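Long-range contacts in angiogenin-1 (Salmo salar, PDB 7BFK), which probably cleaves RNA as a secreted endonuclease of the pancreatic ribonuclease family: residues A[29-40]-A[88-96]; A[19-28]-A[76-84]. All blocks are in the same frame, centred on the assembly; numbering follows the deposited sequence.

Contact 1: residues A[29-40]-A[88-96]; sequences EILNLNRPDRKC and SHPNCTYKG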
ATOM      1  N   GLU A  29       6.570  -8.370  -8.336  1.00 48.07           N
ATOM      2  CA  GLU A  29       6.379  -9.710  -8.946  1.00 50.41           C
ATOM      3  C   GLU A  29       5.352 -10.463  -8.087  1.00 44.51           C
ATOM      4  O   GLU A  29       4.366 -11.006  -8.647  1.00 43.92           O
ATOM      5  CB  GLU A  29       7.703 -10.464  -9.044  1.00 57.36           C
ATOM      6  CG  GLU A  29       7.655 -11.625 -10.013  1.00 66.54           C
ATOM      7  CD  GLU A  29       8.914 -12.475 -10.050  1.00 68.09           C
ATOM      8  OE1 GLU A  29       9.152 -13.119 -11.089  1.00 69.32           O
ATOM      9  OE2 GLU A  29       9.639 -12.501  -9.036  1.00 64.83           O
ATOM     10  N   ILE A  30       5.547 -10.438  -6.770  1.00 43.95           N
ATOM     11  CA  ILE A  30       4.649 -11.087  -5.767  1.00 47.15           C
ATOM     12  C   ILE A  30       3.206 -10.612  -5.979  1.00 46.07           C
ATOM     13  O   ILE A  30       2.322 -11.463  -6.052  1.00 40.60           O
ATOM     14  CB  ILE A  30       5.129 -10.808  -4.329  1.00 54.39           C
ATOM     15  CG1 ILE A  30       6.547 -11.337  -4.079  1.00 58.40           C
ATOM     16  CG2 ILE A  30       4.136 -11.355  -3.321  1.00 51.41           C
ATOM     17  CD1 ILE A  30       6.774 -12.756  -4.548  1.00 69.01           C
ATOM     18  N   LEU A  31       2.971  -9.295  -6.030  1.00 41.34           N
ATOM     19  CA  LEU A  31       1.623  -8.717  -6.271  1.00 40.81           C
ATOM     20  C   LEU A  31       1.118  -9.098  -7.672  1.00 38.91           C
ATOM     21  O   LEU A  31      -0.056  -9.459  -7.795  1.00 46.11           O
ATOM     22  CB  LEU A  31       1.674  -7.188  -6.142  1.00 40.07           C
ATOM     23  CG  LEU A  31       1.888  -6.624  -4.741  1.00 44.53           C
ATOM     24  CD1 LEU A  31       1.923  -5.101  -4.794  1.00 42.90           C
ATOM     25  CD2 LEU A  31       0.805  -7.098  -3.767  1.00 46.63           C
ATOM     26  N   ASN A  32       1.959  -8.993  -8.696  1.00 41.13           N
ATOM     27  CA  ASN A  32       1.535  -9.193 -10.113  1.00 39.72           C
ATOM     28  C   ASN A  32       1.118 -10.651 -10.355  1.00 47.29           C
ATOM     29  O   ASN A  32       0.129 -10.860 -11.105  1.00 47.93           O
ATOM     30  CB  ASN A  32       2.610  -8.713 -11.083  1.00 39.36           C
ATOM     31  CG  ASN A  32       2.737  -7.201 -11.076  1.00 41.24           C
ATOM     32  OD1 ASN A  32       1.803  -6.513 -10.698  1.00 37.35           O
ATOM     33  ND2 ASN A  32       3.872  -6.687 -11.507  1.00 41.80           N
ATOM     34  N   LEU A  33       1.815 -11.611  -9.740  1.00 53.48           N
ATOM     35  CA  LEU A  33       1.538 -13.069  -9.912  1.00 58.06           C
ATOM     36  C   LEU A  33       0.129 -13.423  -9.425  1.00 60.13           C
ATOM     37  O   LEU A  33      -0.362 -14.482  -9.828  1.00 65.28           O
ATOM     38  CB  LEU A  33       2.594 -13.880  -9.158  1.00 61.60           C
ATOM     39  CG  LEU A  33       3.992 -13.864  -9.769  1.00 63.63           C
ATOM     40  CD1 LEU A  33       5.027 -14.375  -8.782  1.00 69.93           C
ATOM     41  CD2 LEU A  33       4.028 -14.671 -11.061  1.00 64.01           C
ATOM     42  N   ASN A  34      -0.496 -12.590  -8.583  1.00 65.13           N
ATOM     43  CA  ASN A  34      -1.857 -12.868  -8.041  1.00 69.00           C
ATOM     44  C   ASN A  34      -2.929 -12.072  -8.792  1.00 69.00           C
ATOM     45  O   ASN A  34      -4.120 -12.286  -8.491  1.00 77.00           O
ATOM     46  CB  ASN A  34      -1.956 -12.634  -6.530  1.00 76.99           C
ATOM     47  CG  ASN A  34      -1.567 -13.858  -5.723  1.00 84.03           C
ATOM     48  OD1 ASN A  34      -0.468 -14.393  -5.873  1.00 81.67           O
ATOM     49  ND2 ASN A  34      -2.466 -14.309  -4.862  1.00 83.38           N
ATOM     50  N   ARG A  35      -2.540 -11.232  -9.753  1.00 73.74           N
ATOM     51  CA  ARG A  35      -3.484 -10.385 -10.533  1.00 76.49           C
ATOM     52  C   ARG A  35      -3.958 -11.135 -11.775  1.00 86.22           C
ATOM     53  O   ARG A  35      -3.157 -11.753 -12.473  1.00 90.32           O
ATOM     54  CB  ARG A  35      -2.813  -9.072 -10.951  1.00 76.99           C
ATOM     55  CG  ARG A  35      -2.029  -8.399  -9.836  1.00 77.93           C
ATOM     56  CD  ARG A  35      -1.574  -6.986 -10.149  1.00 74.33           C
ATOM     57  NE  ARG A  35      -2.667  -6.024 -10.120  1.00 75.20           N
ATOM     58  CZ  ARG A  35      -3.089  -5.315 -11.158  1.00 70.52           C
ATOM     59  NH1 ARG A  35      -2.493  -5.424 -12.334  1.00 62.99           N
ATOM     60  NH2 ARG A  35      -4.096  -4.476 -11.007  1.00 69.64           N
ATOM     61  N   PRO A  36      -5.278 -11.129 -12.072  1.00 88.88           N
ATOM     62  CA  PRO A  36      -5.793 -11.746 -13.294  1.00 91.54           C
ATOM     63  C   PRO A  36      -5.028 -11.260 -14.538  1.00 86.21           C
ATOM     64  O   PRO A  36      -4.971 -10.069 -14.757  1.00 80.63           O
ATOM     65  CB  PRO A  36      -7.265 -11.304 -13.313  1.00 90.89           C
ATOM     66  CG  PRO A  36      -7.613 -11.140 -11.845  1.00 88.66           C
ATOM     67  CD  PRO A  36      -6.346 -10.599 -11.213  1.00 87.75           C
ATOM     68  N   ASP A  37      -4.465 -12.204 -15.303  1.00 83.75           N
ATOM     69  CA  ASP A  37      -3.651 -11.962 -16.530  1.00 73.59           C
ATOM     70  C   ASP A  37      -2.234 -11.539 -16.137  1.00 71.36           C
ATOM     71  O   ASP A  37      -1.407 -11.321 -17.047  1.00 76.27           O
ATOM     72  CB  ASP A  37      -4.305 -10.947 -17.467  1.00 72.72           C
ATOM     73  CG  ASP A  37      -5.287 -11.580 -18.432  1.00 71.09           C
ATOM     74  OD1 ASP A  37      -5.321 -12.831 -18.492  1.00 65.38           O
ATOM     75  OD2 ASP A  37      -5.996 -10.827 -19.117  1.00 69.78           O
ATOM     76  N   ARG A  38      -1.961 -11.455 -14.839  1.00 68.51           N
ATOM     77  CA  ARG A  38      -0.639 -11.059 -14.292  1.00 69.55           C
ATOM     78  C   ARG A  38      -0.210  -9.730 -14.917  1.00 54.60           C
ATOM     79  O   ARG A  38       0.997  -9.540 -15.136  1.00 50.04           O
ATOM     80  CB  ARG A  38       0.384 -12.174 -14.521  1.00 71.90           C
ATOM     81  CG  ARG A  38       0.120 -13.401 -13.662  1.00 76.97           C
ATOM     82  CD  ARG A  38       1.282 -14.371 -13.635  1.00 81.68           C
ATOM     83  NE  ARG A  38       1.077 -15.392 -12.620  1.00 83.23           N
ATOM     84  CZ  ARG A  38       0.490 -16.557 -12.837  1.00 85.10           C
ATOM     85  NH1 ARG A  38       0.047 -16.860 -14.044  1.00 93.32           N
ATOM     86  NH2 ARG A  38       0.347 -17.417 -11.847  1.00 81.66           N
ATOM     87  N   LYS A  39      -1.184  -8.867 -15.210  1.00 53.42           N
ATOM     88  CA  LYS A  39      -0.955  -7.495 -15.719  1.00 57.92           C
ATOM     89  C   LYS A  39      -0.027  -6.792 -14.727  1.00 47.40           C
ATOM     90  O   LYS A  39      -0.145  -7.064 -13.516  1.00 52.03           O
ATOM     91  CB  LYS A  39      -2.278  -6.732 -15.867  1.00 59.03           C
ATOM     92  CG  LYS A  39      -3.195  -7.226 -16.981  1.00 62.14           C
ATOM     93  CD  LYS A  39      -4.431  -6.361 -17.191  1.00 61.30           C
ATOM     94  CE  LYS A  39      -5.347  -6.896 -18.274  1.00 58.24           C
ATOM     95  NZ  LYS A  39      -6.547  -6.045 -18.459  1.00 59.20           N
ATOM     96  N   CYS A  40       0.887  -5.971 -15.221  1.00 43.43           N
ATOM     97  CA  CYS A  40       1.832  -5.195 -14.386  1.00 41.33           C
ATOM     98  C   CYS A  40       1.022  -4.124 -13.654  1.00 38.48           C
ATOM     99  O   CYS A  40       0.429  -3.283 -14.346  1.00 38.04           O
ATOM    100  CB  CYS A  40       2.905  -4.528 -15.229  1.00 43.86           C
ATOM    101  SG  CYS A  40       3.833  -5.675 -16.284  1.00 48.68           S
ATOM    102  N   SER A  88       2.427  -7.320 -18.947  1.00 53.29           N
ATOM    103  CA  SER A  88       2.223  -8.475 -18.043  1.00 53.26           C
ATOM    104  C   SER A  88       3.552  -9.074 -17.591  1.00 47.87           C
ATOM    105  O   SER A  88       4.573  -8.853 -18.266  1.00 50.44           O
ATOM    106  CB  SER A  88       1.381  -9.513 -18.725  1.00 59.43           C
ATOM    107  OG  SER A  88       0.286  -8.905 -19.394  1.00 63.70           O
ATOM    108  N   HIS A  89       3.519  -9.779 -16.463  1.00 49.12           N
ATOM    109  CA  HIS A  89       4.651 -10.563 -15.914  1.00 54.28           C
ATOM    110  C   HIS A  89       5.005 -11.589 -16.983  1.00 59.19           C
ATOM    111  O   HIS A  89       4.114 -12.122 -17.628  1.00 60.12           O
ATOM    112  CB  HIS A  89       4.256 -11.195 -14.574  1.00 55.87           C
ATOM    113  CG  HIS A  89       5.356 -11.938 -13.896  1.00 56.49           C
ATOM    114  ND1 HIS A  89       5.547 -13.294 -14.071  1.00 62.91           N
ATOM    115  CD2 HIS A  89       6.322 -11.526 -13.048  1.00 57.66           C
ATOM    116  CE1 HIS A  89       6.580 -13.684 -13.358  1.00 66.22           C
ATOM    117  NE2 HIS A  89       7.077 -12.619 -12.723  1.00 65.66           N
ATOM    118  N   PRO A  90       6.296 -11.888 -17.228  1.00 60.89           N
ATOM    119  CA  PRO A  90       7.400 -11.303 -16.476  1.00 55.66           C
ATOM    120  C   PRO A  90       8.153 -10.159 -17.167  1.00 51.97           C
ATOM    121  O   PRO A  90       9.342 -10.044 -16.941  1.00 51.86           O
ATOM    122  CB  PRO A  90       8.306 -12.539 -16.403  1.00 60.19           C
ATOM    123  CG  PRO A  90       8.192 -13.135 -17.804  1.00 57.97           C
ATOM    124  CD  PRO A  90       6.762 -12.861 -18.232  1.00 59.12           C
ATOM    125  N   ASN A  91       7.458  -9.330 -17.952  1.00 47.70           N
ATOM    126  CA  ASN A  91       8.083  -8.242 -18.747  1.00 49.88           C
ATOM    127  C   ASN A  91       7.854  -6.881 -18.070  1.00 49.82           C
ATOM    128  O   ASN A  91       8.050  -5.841 -18.749  1.00 48.99           O
ATOM    129  CB  ASN A  91       7.531  -8.240 -20.170  1.00 52.71           C
ATOM    130  CG  ASN A  91       7.638  -9.597 -20.830  1.00 59.17           C
ATOM    131  OD1 ASN A  91       8.572 -10.352 -20.563  1.00 62.71           O
ATOM    132  ND2 ASN A  91       6.684  -9.918 -21.685  1.00 60.84           N
ATOM    133  N   CYS A  92       7.444  -6.886 -16.801  1.00 51.02           N
ATOM    134  CA  CYS A  92       7.184  -5.670 -15.987  1.00 49.89           C
ATOM    135  C   CYS A  92       8.513  -5.045 -15.570  1.00 46.58           C
ATOM    136  O   CYS A  92       9.390  -5.778 -15.096  1.00 47.56           O
ATOM    137  CB  CYS A  92       6.409  -5.981 -14.709  1.00 49.24           C
ATOM    138  SG  CYS A  92       4.829  -6.830 -14.954  1.00 49.68           S
ATOM    139  N   THR A  93       8.653  -3.739 -15.737  1.00 42.64           N
ATOM    140  CA  THR A  93       9.819  -2.957 -15.260  1.00 42.84           C
ATOM    141  C   THR A  93       9.311  -1.860 -14.312  1.00 41.64           C
ATOM    142  O   THR A  93       8.266  -1.214 -14.640  1.00 39.04           O
ATOM    143  CB  THR A  93      10.629  -2.403 -16.436  1.00 47.74           C
ATOM    144  OG1 THR A  93      11.733  -1.670 -15.906  1.00 57.37           O
ATOM    145  CG2 THR A  93       9.816  -1.514 -17.340  1.00 47.60           C
ATOM    146  N   TYR A  94      10.004  -1.661 -13.187  1.00 40.09           N
ATOM    147  CA  TYR A  94       9.642  -0.692 -12.125  1.00 40.79           C
ATOM    148  C   TYR A  94      10.834   0.180 -11.747  1.00 44.13           C
ATOM    149  O   TYR A  94      11.980  -0.230 -11.862  1.00 46.84           O
ATOM    150  CB  TYR A  94       9.102  -1.415 -10.887  1.00 39.54           C
ATOM    151  CG  TYR A  94       7.763  -2.068 -11.117  1.00 35.76           C
ATOM    152  CD1 TYR A  94       6.589  -1.335 -11.033  1.00 36.25           C
ATOM    153  CD2 TYR A  94       7.667  -3.402 -11.452  1.00 36.09           C
ATOM    154  CE1 TYR A  94       5.358  -1.911 -11.287  1.00 35.48           C
ATOM    155  CE2 TYR A  94       6.445  -3.996 -11.694  1.00 36.72           C
ATOM    156  CZ  TYR A  94       5.282  -3.252 -11.602  1.00 35.92           C
ATOM    157  OH  TYR A  94       4.071  -3.833 -11.848  1.00 32.95           O
ATOM    158  N   LYS A  95      10.521   1.387 -11.315  1.00 40.61           N
ATOM    159  CA  LYS A  95      11.464   2.355 -10.734  1.00 46.35           C
ATOM    160  C   LYS A  95      10.982   2.554  -9.297  1.00 44.79           C
ATOM    161  O   LYS A  95       9.755   2.670  -9.111  1.00 39.50           O
ATOM    162  CB  LYS A  95      11.480   3.620 -11.601  1.00 54.59           C
ATOM    163  CG  LYS A  95      11.966   4.898 -10.929  1.00 65.30           C
ATOM    164  CD  LYS A  95      11.687   6.137 -11.770  1.00 80.22           C
ATOM    165  CE  LYS A  95      10.214   6.319 -12.084  1.00 83.12           C
ATOM    166  NZ  LYS A  95      10.004   7.268 -13.204  1.00 86.30           N
ATOM    167  N   GLY A  96      11.891   2.490  -8.329  1.00 43.45           N
ATOM    168  CA  GLY A  96      11.583   2.664  -6.907  1.00 46.49           C
ATOM    169  C   GLY A  96      11.915   4.066  -6.460  1.00 52.00           C
ATOM    170  O   GLY A  96      12.906   4.635  -6.956  1.00 44.67           O
TER
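In His89 and in Glu29 CG stands anti to the backbone N (chi1 -176° and -162°). The extended Glu29 chain then brings its carboxylate to the edge of the imidazole. His89 NE2 donates to Glu29 OE1 over 2.7 Å. The oxygen lies in the ring plane and accepts through its anti lone pair, while the carboxylate itself is turned 43° from the ring. Leu33 CD2 sits over one face of the imidazole in a CH-pi contact, 3.8 Å from the ring centroid. Pro90 CB covers the opposite face, so the ring is held both at its edge and between two aliphatic groups.

The backbones meet at a single bridge between Lys39 and Ser88. Here His89 N donates to Arg38 O at 2.9 Å, and Ser88 CA adds a CA-H...O contact to the same oxygen. The disulfide Cys40-Cys92 closes the contact beside this bridge. It is one of the three disulfides of this pancreatic-type ribonuclease, and it ties the loop after helix 24-32 to the residue just before strand 93-108.

The side chains of Asn32 and Tyr94 reach for each other across the contact. Asn32 ND2 gives a nearly straight bond, 2.9 Å long, to Tyr94 OH, arriving near the plane of the phenol. Tyr94 OH also bonds to Lys41 O, and Asn32 OD1 bonds to Lys41 N. The buried amide is thus fixed at both its ends. Cys40 CB packs against Tyr94 OH at 3.6 Å.

Contact 2: residues A[19-28]-A[76-84]; sequences MTTLKCKSQM and FSVVICTHT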
ATOM      1  N   MET A  19      11.052  -2.655   3.547  1.00 40.34           N
ATOM      2  CA  MET A  19      10.999  -2.378   2.091  1.00 35.63           C
ATOM      3  C   MET A  19      12.036  -1.304   1.719  1.00 34.22           C
ATOM      4  O   MET A  19      12.277  -0.396   2.538  1.00 38.05           O
ATOM      5  CB  MET A  19       9.597  -1.899   1.682  1.00 37.37           C
ATOM      6  CG  MET A  19       9.466  -1.641   0.222  1.00 37.14           C
ATOM      7  SD  MET A  19       9.752  -3.111  -0.770  1.00 39.24           S
ATOM      8  CE  MET A  19       9.603  -2.404  -2.410  1.00 36.86           C
ATOM      9  N   THR A  20      12.615  -1.394   0.518  1.00 35.92           N
ATOM     10  CA  THR A  20      13.540  -0.385  -0.063  1.00 37.10           C
ATOM     11  C   THR A  20      13.243  -0.240  -1.560  1.00 36.76           C
ATOM     12  O   THR A  20      12.587  -1.126  -2.126  1.00 39.19           O
ATOM     13  CB  THR A  20      15.018  -0.758   0.142  1.00 40.43           C
ATOM     14  OG1 THR A  20      15.364  -1.752  -0.829  1.00 43.18           O
ATOM     15  CG2 THR A  20      15.312  -1.250   1.538  1.00 40.31           C
ATOM     16  N   THR A  21      13.732   0.834  -2.179  1.00 43.32           N
ATOM     17  CA  THR A  21      13.543   1.138  -3.620  1.00 44.63           C
ATOM     18  C   THR A  21      14.109  -0.017  -4.457  1.00 49.59           C
ATOM     19  O   THR A  21      13.502  -0.366  -5.494  1.00 52.61           O
ATOM     20  CB  THR A  21      14.188   2.480  -3.965  1.00 48.91           C
ATOM     21  OG1 THR A  21      15.576   2.376  -3.629  1.00 52.88           O
ATOM     22  CG2 THR A  21      13.558   3.636  -3.218  1.00 41.92           C
ATOM     23  N   LEU A  22      15.212  -0.606  -4.004  1.00 50.76           N
ATOM     24  CA  LEU A  22      15.928  -1.699  -4.712  1.00 54.03           C
ATOM     25  C   LEU A  22      15.082  -2.979  -4.719  1.00 51.82           C
ATOM     26  O   LEU A  22      15.345  -3.832  -5.557  1.00 55.78           O
ATOM     27  CB  LEU A  22      17.281  -1.930  -4.020  1.00 59.15           C
ATOM     28  CG  LEU A  22      18.218  -0.719  -3.978  1.00 60.81           C
ATOM     29  CD1 LEU A  22      19.492  -1.036  -3.199  1.00 61.38           C
ATOM     30  CD2 LEU A  22      18.557  -0.237  -5.381  1.00 57.39           C
ATOM     31  N   LYS A  23      14.093  -3.109  -3.826  1.00 53.44           N
ATOM     32  CA  LYS A  23      13.271  -4.344  -3.701  1.00 44.19           C
ATOM     33  C   LYS A  23      11.989  -4.286  -4.559  1.00 41.26           C
ATOM     34  O   LYS A  23      11.168  -5.228  -4.440  1.00 43.44           O
ATOM     35  CB  LYS A  23      12.901  -4.580  -2.234  1.00 49.73           C
ATOM     36  CG  LYS A  23      14.071  -4.827  -1.286  1.00 52.93           C
ATOM     37  CD  LYS A  23      13.610  -5.264   0.088  1.00 52.94           C
ATOM     38  CE  LYS A  23      14.723  -5.363   1.106  1.00 55.01           C
ATOM     39  NZ  LYS A  23      14.197  -5.782   2.424  1.00 51.44           N
ATOM     40  N   CYS A  24      11.805  -3.265  -5.400  1.00 43.09           N
ATOM     41  CA  CYS A  24      10.551  -3.093  -6.199  1.00 41.95           C
ATOM     42  C   CYS A  24      10.309  -4.300  -7.110  1.00 43.93           C
ATOM     43  O   CYS A  24       9.173  -4.795  -7.136  1.00 46.58           O
ATOM     44  CB  CYS A  24      10.532  -1.790  -6.993  1.00 44.22           C
ATOM     45  SG  CYS A  24      10.087  -0.363  -5.968  1.00 43.30           S
ATOM     46  N   LYS A  25      11.340  -4.775  -7.807  1.00 46.84           N
ATOM     47  CA  LYS A  25      11.223  -5.904  -8.763  1.00 49.61           C
ATOM     48  C   LYS A  25      10.630  -7.129  -8.052  1.00 46.57           C
ATOM     49  O   LYS A  25       9.612  -7.635  -8.521  1.00 49.71           O
ATOM     50  CB  LYS A  25      12.585  -6.202  -9.399  1.00 55.28           C
ATOM     51  CG  LYS A  25      12.587  -7.351 -10.396  1.00 61.98           C
ATOM     52  CD  LYS A  25      13.872  -7.472 -11.187  1.00 68.54           C
ATOM     53  CE  LYS A  25      13.862  -8.648 -12.142  1.00 77.16           C
ATOM     54  NZ  LYS A  25      12.684  -8.609 -13.042  1.00 76.61           N
ATOM     55  N   SER A  26      11.221  -7.564  -6.940  1.00 50.64           N
ATOM     56  CA  SER A  26      10.796  -8.788  -6.207  1.00 52.33           C
ATOM     57  C   SER A  26       9.404  -8.596  -5.584  1.00 48.35           C
ATOM     58  O   SER A  26       8.570  -9.507  -5.735  1.00 49.95           O
ATOM     59  CB  SER A  26      11.829  -9.219  -5.180  1.00 52.11           C
ATOM     60  OG  SER A  26      12.072  -8.196  -4.227  1.00 56.45           O
ATOM     61  N   GLN A  27       9.139  -7.451  -4.951  1.00 46.82           N
ATOM     62  CA  GLN A  27       7.845  -7.209  -4.256  1.00 44.36           C
ATOM     63  C   GLN A  27       6.699  -7.079  -5.267  1.00 41.65           C
ATOM     64  O   GLN A  27       5.624  -7.656  -4.994  1.00 43.28           O
ATOM     65  CB  GLN A  27       7.948  -6.022  -3.306  1.00 45.09           C
ATOM     66  CG  GLN A  27       8.951  -6.255  -2.191  1.00 49.45           C
ATOM     67  CD  GLN A  27       8.701  -7.571  -1.498  1.00 56.03           C
ATOM     68  OE1 GLN A  27       7.583  -7.875  -1.099  1.00 55.63           O
ATOM     69  NE2 GLN A  27       9.747  -8.374  -1.374  1.00 62.32           N
ATOM     70  N   MET A  28       6.896  -6.379  -6.392  1.00 40.13           N
ATOM     71  CA  MET A  28       5.822  -6.209  -7.406  1.00 40.51           C
ATOM     72  C   MET A  28       5.535  -7.566  -8.066  1.00 44.06           C
ATOM     73  O   MET A  28       4.356  -7.867  -8.306  1.00 43.46           O
ATOM     74  CB  MET A  28       6.181  -5.168  -8.474  1.00 44.92           C
ATOM     75  CG  MET A  28       6.286  -3.750  -7.942  1.00 36.71           C
ATOM     76  SD  MET A  28       4.821  -3.226  -6.970  1.00 34.42           S
ATOM     77  CE  MET A  28       3.526  -3.411  -8.188  1.00 31.52           C
ATOM     78  N   PHE A  76       4.640   8.993   7.299  1.00 26.77           N
ATOM     79  CA  PHE A  76       5.287   7.670   7.272  1.00 28.27           C
ATOM     80  C   PHE A  76       6.400   7.676   6.220  1.00 29.62           C
ATOM     81  O   PHE A  76       6.312   8.453   5.241  1.00 29.89           O
ATOM     82  CB  PHE A  76       4.263   6.575   6.912  1.00 25.86           C
ATOM     83  CG  PHE A  76       3.285   6.230   7.997  1.00 27.97           C
ATOM     84  CD1 PHE A  76       2.127   6.968   8.174  1.00 28.60           C
ATOM     85  CD2 PHE A  76       3.539   5.183   8.875  1.00 31.35           C
ATOM     86  CE1 PHE A  76       1.237   6.647   9.186  1.00 30.91           C
ATOM     87  CE2 PHE A  76       2.639   4.867   9.886  1.00 31.64           C
ATOM     88  CZ  PHE A  76       1.497   5.604  10.041  1.00 31.67           C
ATOM     89  N   SER A  77       7.455   6.888   6.434  1.00 27.54           N
ATOM     90  CA  SER A  77       8.429   6.564   5.376  1.00 29.90           C
ATOM     91  C   SER A  77       7.713   5.623   4.423  1.00 28.82           C
ATOM     92  O   SER A  77       7.109   4.650   4.914  1.00 27.35           O
ATOM     93  CB  SER A  77       9.690   5.915   5.875  1.00 35.19           C
ATOM     94  OG  SER A  77      10.521   6.864   6.482  1.00 38.14           O
ATOM     95  N   VAL A  78       7.755   5.915   3.132  1.00 26.60           N
ATOM     96  CA  VAL A  78       7.107   5.051   2.115  1.00 24.43           C
ATOM     97  C   VAL A  78       8.106   4.778   1.003  1.00 26.31           C
ATOM     98  O   VAL A  78       9.073   5.551   0.823  1.00 26.36           O
ATOM     99  CB  VAL A  78       5.803   5.672   1.566  1.00 24.32           C
ATOM    100  CG1 VAL A  78       4.777   5.896   2.665  1.00 25.88           C
ATOM    101  CG2 VAL A  78       6.060   6.963   0.808  1.00 25.27           C
ATOM    102  N   VAL A  79       7.875   3.678   0.314  1.00 26.87           N
ATOM    103  CA  VAL A  79       8.572   3.294  -0.932  1.00 29.99           C
ATOM    104  C   VAL A  79       7.474   3.160  -1.980  1.00 27.96           C
ATOM    105  O   VAL A  79       6.500   2.427  -1.720  1.00 27.99           O
ATOM    106  CB  VAL A  79       9.395   2.002  -0.787  1.00 32.17           C
ATOM    107  CG1 VAL A  79       9.796   1.465  -2.151  1.00 33.81           C
ATOM    108  CG2 VAL A  79      10.625   2.214   0.107  1.00 33.41           C
ATOM    109  N   ILE A  80       7.630   3.854  -3.102  1.00 27.67           N
ATOM    110  CA  ILE A  80       6.696   3.827  -4.252  1.00 30.36           C
ATOM    111  C   ILE A  80       7.386   3.092  -5.396  1.00 29.93           C
ATOM    112  O   ILE A  80       8.507   3.518  -5.814  1.00 33.23           O
ATOM    113  CB  ILE A  80       6.268   5.258  -4.640  1.00 29.80           C
ATOM    114  CG1 ILE A  80       5.683   6.002  -3.436  1.00 29.97           C
ATOM    115  CG2 ILE A  80       5.290   5.245  -5.816  1.00 29.53           C
ATOM    116  CD1 ILE A  80       5.792   7.485  -3.531  1.00 30.98           C
ATOM    117  N   CYS A  81       6.769   2.007  -5.845  1.00 29.60           N
ATOM    118  CA  CYS A  81       7.190   1.224  -7.030  1.00 30.93           C
ATOM    119  C   CYS A  81       6.295   1.643  -8.196  1.00 29.11           C
ATOM    120  O   CYS A  81       5.056   1.424  -8.134  1.00 28.85           O
ATOM    121  CB  CYS A  81       7.135  -0.268  -6.741  1.00 34.06           C
ATOM    122  SG  CYS A  81       8.175  -0.733  -5.335  1.00 36.58           S
ATOM    123  N   THR A  82       6.886   2.263  -9.210  1.00 28.98           N
ATOM    124  CA  THR A  82       6.162   2.823 -10.373  1.00 29.54           C
ATOM    125  C   THR A  82       6.572   2.080 -11.640  1.00 29.30           C
ATOM    126  O   THR A  82       7.790   1.920 -11.887  1.00 32.78           O
ATOM    127  CB  THR A  82       6.410   4.332 -10.524  1.00 28.50           C
ATOM    128  OG1 THR A  82       6.158   4.970  -9.261  1.00 33.55           O
ATOM    129  CG2 THR A  82       5.528   4.943 -11.593  1.00 30.37           C
ATOM    130  N   HIS A  83       5.577   1.620 -12.381  1.00 30.80           N
ATOM    131  CA  HIS A  83       5.739   0.952 -13.693  1.00 33.03           C
ATOM    132  C   HIS A  83       6.465   1.886 -14.671  1.00 37.76           C
ATOM    133  O   HIS A  83       6.117   3.092 -14.728  1.00 34.09           O
ATOM    134  CB  HIS A  83       4.362   0.575 -14.226  1.00 33.46           C
ATOM    135  CG  HIS A  83       4.335   0.272 -15.688  1.00 34.78           C
ATOM    136  ND1 HIS A  83       4.186   1.263 -16.644  1.00 34.39           N
ATOM    137  CD2 HIS A  83       4.377  -0.904 -16.352  1.00 36.14           C
ATOM    138  CE1 HIS A  83       4.161   0.704 -17.844  1.00 38.10           C
ATOM    139  NE2 HIS A  83       4.281  -0.632 -17.684  1.00 37.11           N
ATOM    140  N   THR A  84       7.428   1.361 -15.429  1.00 34.48           N
ATOM    141  CA  THR A  84       8.112   2.108 -16.518  1.00 38.13           C
ATOM    142  C   THR A  84       7.926   1.359 -17.849  1.00 40.05           C
ATOM    143  O   THR A  84       8.064   2.016 -18.888  1.00 37.61           O
ATOM    144  CB  THR A  84       9.586   2.378 -16.195  1.00 41.46           C
ATOM    145  OG1 THR A  84      10.230   1.131 -15.935  1.00 43.85           O
ATOM    146  CG2 THR A  84       9.771   3.296 -15.006  1.00 43.84           C
TER
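The disulfide Cys24-Cys81 joins the first turn of helix 24-32 to strand 76-85 of the curved antiparallel sheet of the ribonuclease A fold. The SG atoms are 2.0 Å apart, with a chi3 of -80°. The short helix segment and the strand cross almost perpendicularly, at -82°, with their axes 9.4 Å apart. No hydrogen bond spans the two segments, so the covalent bond and apolar contacts carry the contact.

The apolar contacts flank the disulfide. Met19 CG, anti to the backbone N, lies 3.8 Å from Val79 CB, and the two side chains cross at about a right angle. The bend at chi2 (61°) then turns the end of the Met19 chain so that CE packs on Cys81 SG at 3.7 Å. Val79 CG1 also touches the backbone of Thr20, at the carbonyl O. Phe46 of the neighbouring strand 43-47 touches both Met19 and Cys81.

Polar bonds lie within 19-28 and shape the start of the helix. Lys23, at the N-cap position, offers its carbonyl O to two donors, Gln27 N and Ser26 OG.

One helical turn beyond Cys24, Met28 bends at chi2 and sets its SD 3.8 Å from Cys81 CB.

In the fold
Contacts 1 and 2 share helix 24-32, and their centres are 13 Å apart. Contact 2 fixes the start of that helix in a buried setting. Contact 1 fixes its far end and the following loop near the surface. Their second segments belong to consecutive strands, 76-85 and 93-108, which pair antiparallel. Thr93 O probably accepts a hydrogen bond from Thr84 N at 2.8 Å, and Lys95 N probably donates to Thr82 O at 2.8 Å. Tyr94 also joins the two contacts. Its CE2 packs on Met28 CB at 3.4 Å, and its CD1 on His83 N at 3.4 Å. One disulfide lands within strand 76-85, the other just before strand 93-108.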